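Local structure of UDP-glucose 4-epimerase (4WOK) at residues A[121-126]-A[244-249]. The protein probably interconverts UDP-glucose and UDP-galactose by inverting the configuration at C4 of the sugar, using a bound NAD as cofactor. The protein carries 2 engineered substitutions. Residues are numbered along the deposited sequence; the frame is centred on the assembly and turned at random.
Sequences NVIFSS and VLAVEH. With NAD (nicotinamide-adenine-dinucleotide), chain B.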
loop_
_atom_site.group_PDB
_atom_site.type_symbol
_atom_site.label_atom_id
_atom_site.label_comp_id
_atom_site.label_asym_id
_atom_site.label_seq_id
_atom_site.Cartn_x
_atom_site.Cartn_y
_atom_site.Cartn_z
ATOM N N ASN A 121 -15.215 -1.259 12.725
ATOM C CA ASN A 121 -13.768 -1.414 12.686
ATOM C C ASN A 121 -13.110 -1.042 11.347
ATOM O O ASN A 121 -13.252 -1.771 10.375
ATOM C CB ASN A 121 -13.430 -2.854 13.041
ATOM C CG ASN A 121 -13.870 -3.210 14.459
ATOM O OD1 ASN A 121 -13.677 -2.428 15.384
ATOM N ND2 ASN A 121 -14.474 -4.381 14.626
ATOM N N VAL A 122 -12.360 0.061 11.316
ATOM C CA VAL A 122 -11.764 0.526 10.053
ATOM C C VAL A 122 -10.255 0.356 10.023
ATOM O O VAL A 122 -9.538 0.864 10.883
ATOM C CB VAL A 122 -12.112 2.002 9.779
ATOM C CG1 VAL A 122 -11.397 2.510 8.514
ATOM C CG2 VAL A 122 -13.627 2.154 9.646
ATOM N N ILE A 123 -9.782 -0.382 9.025
ATOM C CA ILE A 123 -8.355 -0.558 8.828
ATOM C C ILE A 123 -7.968 0.295 7.624
ATOM O O ILE A 123 -8.396 0.017 6.514
ATOM C CB ILE A 123 -7.978 -2.027 8.583
ATOM C CG1 ILE A 123 -8.593 -2.946 9.658
ATOM C CG2 ILE A 123 -6.457 -2.176 8.463
ATOM C CD1 ILE A 123 -8.199 -2.587 11.044
ATOM N N PHE A 124 -7.173 1.330 7.858
ATOM C CA PHE A 124 -6.871 2.349 6.848
ATOM C C PHE A 124 -5.472 2.172 6.277
ATOM O O PHE A 124 -4.489 2.174 7.014
ATOM C CB PHE A 124 -6.993 3.750 7.443
ATOM C CG PHE A 124 -6.653 4.845 6.460
ATOM C CD1 PHE A 124 -7.430 5.041 5.325
ATOM C CD2 PHE A 124 -5.542 5.649 6.649
ATOM C CE1 PHE A 124 -7.103 6.050 4.391
ATOM C CE2 PHE A 124 -5.203 6.658 5.723
ATOM C CZ PHE A 124 -5.991 6.856 4.599
ATOM N N SER A 125 -5.376 2.015 4.959
ATOM C CA SER A 125 -4.073 1.875 4.327
ATOM C C SER A 125 -3.513 3.267 4.095
ATOM O O SER A 125 -3.969 3.997 3.224
ATOM C CB SER A 125 -4.171 1.088 3.009
ATOM O OG SER A 125 -3.197 0.040 2.969
ATOM N N SER A 126 -2.532 3.639 4.903
ATOM C CA SER A 126 -1.951 4.964 4.841
ATOM C C SER A 126 -0.611 4.881 4.130
ATOM O O SER A 126 -0.370 3.938 3.384
ATOM C CB SER A 126 -1.801 5.547 6.247
ATOM O OG SER A 126 -1.470 6.925 6.198
ATOM N N VAL A 244 -4.850 -7.916 7.934
ATOM C CA VAL A 244 -5.745 -8.865 8.592
ATOM C C VAL A 244 -5.418 -8.941 10.092
ATOM O O VAL A 244 -6.328 -9.044 10.928
ATOM C CB VAL A 244 -5.689 -10.272 7.942
ATOM C CG1 VAL A 244 -6.562 -11.253 8.702
ATOM C CG2 VAL A 244 -6.140 -10.192 6.485
ATOM N N LEU A 245 -4.137 -8.867 10.450
ATOM C CA LEU A 245 -3.801 -8.807 11.875
ATOM C C LEU A 245 -4.471 -7.585 12.520
ATOM O O LEU A 245 -4.932 -7.641 13.652
ATOM C CB LEU A 245 -2.293 -8.753 12.090
ATOM C CG LEU A 245 -1.508 -10.053 11.927
ATOM C CD1 LEU A 245 -0.024 -9.739 11.923
ATOM C CD2 LEU A 245 -1.836 -11.058 13.044
ATOM N N ALA A 246 -4.535 -6.484 11.778
ATOM C CA ALA A 246 -5.171 -5.266 12.281
ATOM C C ALA A 246 -6.667 -5.503 12.529
ATOM O O ALA A 246 -7.236 -5.011 13.508
ATOM C CB ALA A 246 -4.947 -4.105 11.298
ATOM N N VAL A 247 -7.299 -6.276 11.649
ATOM C CA VAL A 247 -8.687 -6.679 11.858
ATOM C C VAL A 247 -8.811 -7.467 13.163
ATOM O O VAL A 247 -9.706 -7.223 13.972
ATOM C CB VAL A 247 -9.223 -7.538 10.685
ATOM C CG1 VAL A 247 -10.555 -8.177 11.049
ATOM C CG2 VAL A 247 -9.352 -6.700 9.383
ATOM N N GLU A 248 -7.905 -8.414 13.367
ATOM C CA GLU A 248 -7.951 -9.242 14.577
ATOM C C GLU A 248 -7.782 -8.392 15.826
ATOM O O GLU A 248 -8.445 -8.619 16.845
ATOM C CB GLU A 248 -6.868 -10.330 14.540
ATOM C CG GLU A 248 -7.014 -11.316 13.401
ATOM C CD GLU A 248 -8.284 -12.135 13.511
ATOM O OE1 GLU A 248 -8.819 -12.549 12.458
ATOM O OE2 GLU A 248 -8.741 -12.371 14.654
ATOM N N HIS A 249 -6.876 -7.425 15.738
ATOM C CA HIS A 249 -6.585 -6.524 16.843
ATOM C C HIS A 249 -7.835 -5.786 17.312
ATOM O O HIS A 249 -8.103 -5.707 18.503
ATOM C CB HIS A 249 -5.506 -5.522 16.432
ATOM C CG HIS A 249 -5.224 -4.468 17.456
ATOM N ND1 HIS A 249 -4.365 -4.665 18.519
ATOM C CD2 HIS A 249 -5.678 -3.196 17.574
ATOM C CE1 HIS A 249 -4.305 -3.565 19.246
ATOM N NE2 HIS A 249 -5.092 -2.656 18.691
HETATM P PA NAD B . -4.452 0.089 -6.741
HETATM O O1A NAD B . -4.842 1.314 -7.545
HETATM O O2A NAD B . -4.073 -1.230 -7.348
HETATM O O5B NAD B . -5.874 -0.284 -5.823
HETATM C C5B NAD B . -6.683 0.859 -5.651
HETATM C C4B NAD B . -8.134 0.312 -5.707
HETATM O O4B NAD B . -9.060 1.310 -5.258
HETATM C C3B NAD B . -8.371 0.057 -7.200
HETATM O O3B NAD B . -8.951 -1.218 -7.323
HETATM C C2B NAD B . -9.358 1.188 -7.581
HETATM O O2B NAD B . -10.212 0.779 -8.575
HETATM C C1B NAD B . -10.127 1.382 -6.224
HETATM N N9A NAD B . -10.650 2.754 -6.070
HETATM C C8A NAD B . -9.977 3.985 -6.232
HETATM N N7A NAD B . -10.763 5.037 -5.977
HETATM C C5A NAD B . -11.998 4.465 -5.642
HETATM C C6A NAD B . -13.234 5.044 -5.282
HETATM N N6A NAD B . -13.373 6.411 -5.227
HETATM N N1A NAD B . -14.289 4.246 -4.992
HETATM C C2A NAD B . -14.104 2.889 -5.073
HETATM N N3A NAD B . -12.980 2.195 -5.414
HETATM C C4A NAD B . -11.940 3.043 -5.685
HETATM O O3 NAD B . -3.429 0.786 -5.715
HETATM P PN NAD B . -2.728 -0.170 -4.615
HETATM O O1N NAD B . -3.309 -1.528 -4.341
HETATM O O2N NAD B . -1.279 0.141 -4.758
HETATM O O5D NAD B . -2.828 0.653 -3.099
HETATM C C5D NAD B . -4.091 0.815 -2.677
HETATM C C4D NAD B . -3.977 1.438 -1.285
HETATM O O4D NAD B . -2.595 1.232 -0.777
HETATM C C3D NAD B . -4.154 2.966 -1.393
HETATM O O3D NAD B . -4.741 3.362 -0.195
HETATM C C2D NAD B . -2.697 3.434 -1.469
HETATM O O2D NAD B . -2.476 4.703 -0.997
HETATM C C1D NAD B . -2.125 2.482 -0.391
HETATM N N1N NAD B . -0.580 2.495 -0.502
HETATM C C2N NAD B . -0.010 1.834 -1.588
HETATM C C3N NAD B . 1.404 1.835 -1.706
HETATM C C7N NAD B . 2.034 1.128 -2.876
HETATM O O7N NAD B . 3.263 1.082 -2.989
HETATM N N7N NAD B . 1.209 0.536 -3.812
HETATM C C4N NAD B . 2.172 2.500 -0.747
HETATM C C5N NAD B . 1.567 3.155 0.326
HETATM C C6N NAD B . 0.169 3.150 0.442
#
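Two torsions aim I123 at A246 and V247: chi1 (-50°) sets CG1 beside the backbone N and CG2 anti to it, and chi2 (-58°) turns CD1 toward A246. The methyl of A246 then sits against both ends of the isoleucine: I123 CD1 is 3.6 Å from A246 CB, and I123 CG2 is 3.7 Å from the same carbon. I123 CD1 also rests 3.6 Å from the backbone oxygen A246 O. V247 uses one branch only. With its CG1 anti to the backbone N (chi1 168°), V247 CG2 lies beside that N and touches I123 CG1 at 3.8 Å, and the two side chains cross at nearly a right angle. The small A246 probably allows the helix to come close to the sheet; I123 CA and A246 CA are 6.7 Å apart.

Strand 121-125 is an inner strand of the parallel Rossmann sheet, and helix 236-251 packs on one of its faces. V174 and L176 of strand 172-177 and I81 of strand 79-82 flank I123. On the other face, V122 and F124 meet helix 150-169. The strand leads to the cofactor: S126 O lies 3.1 Å from NAD C6N. S125 OG is hydrogen-bonded to H243, just before 244-249, which gives the helix a polar tie near the pocket.

No hydrogen bond joins the two segments directly. Their contact is buried and mainly aliphatic, so van der Waals packing and exclusion of water probably contribute most to it; A246 and V247 also touch the neighbouring strands.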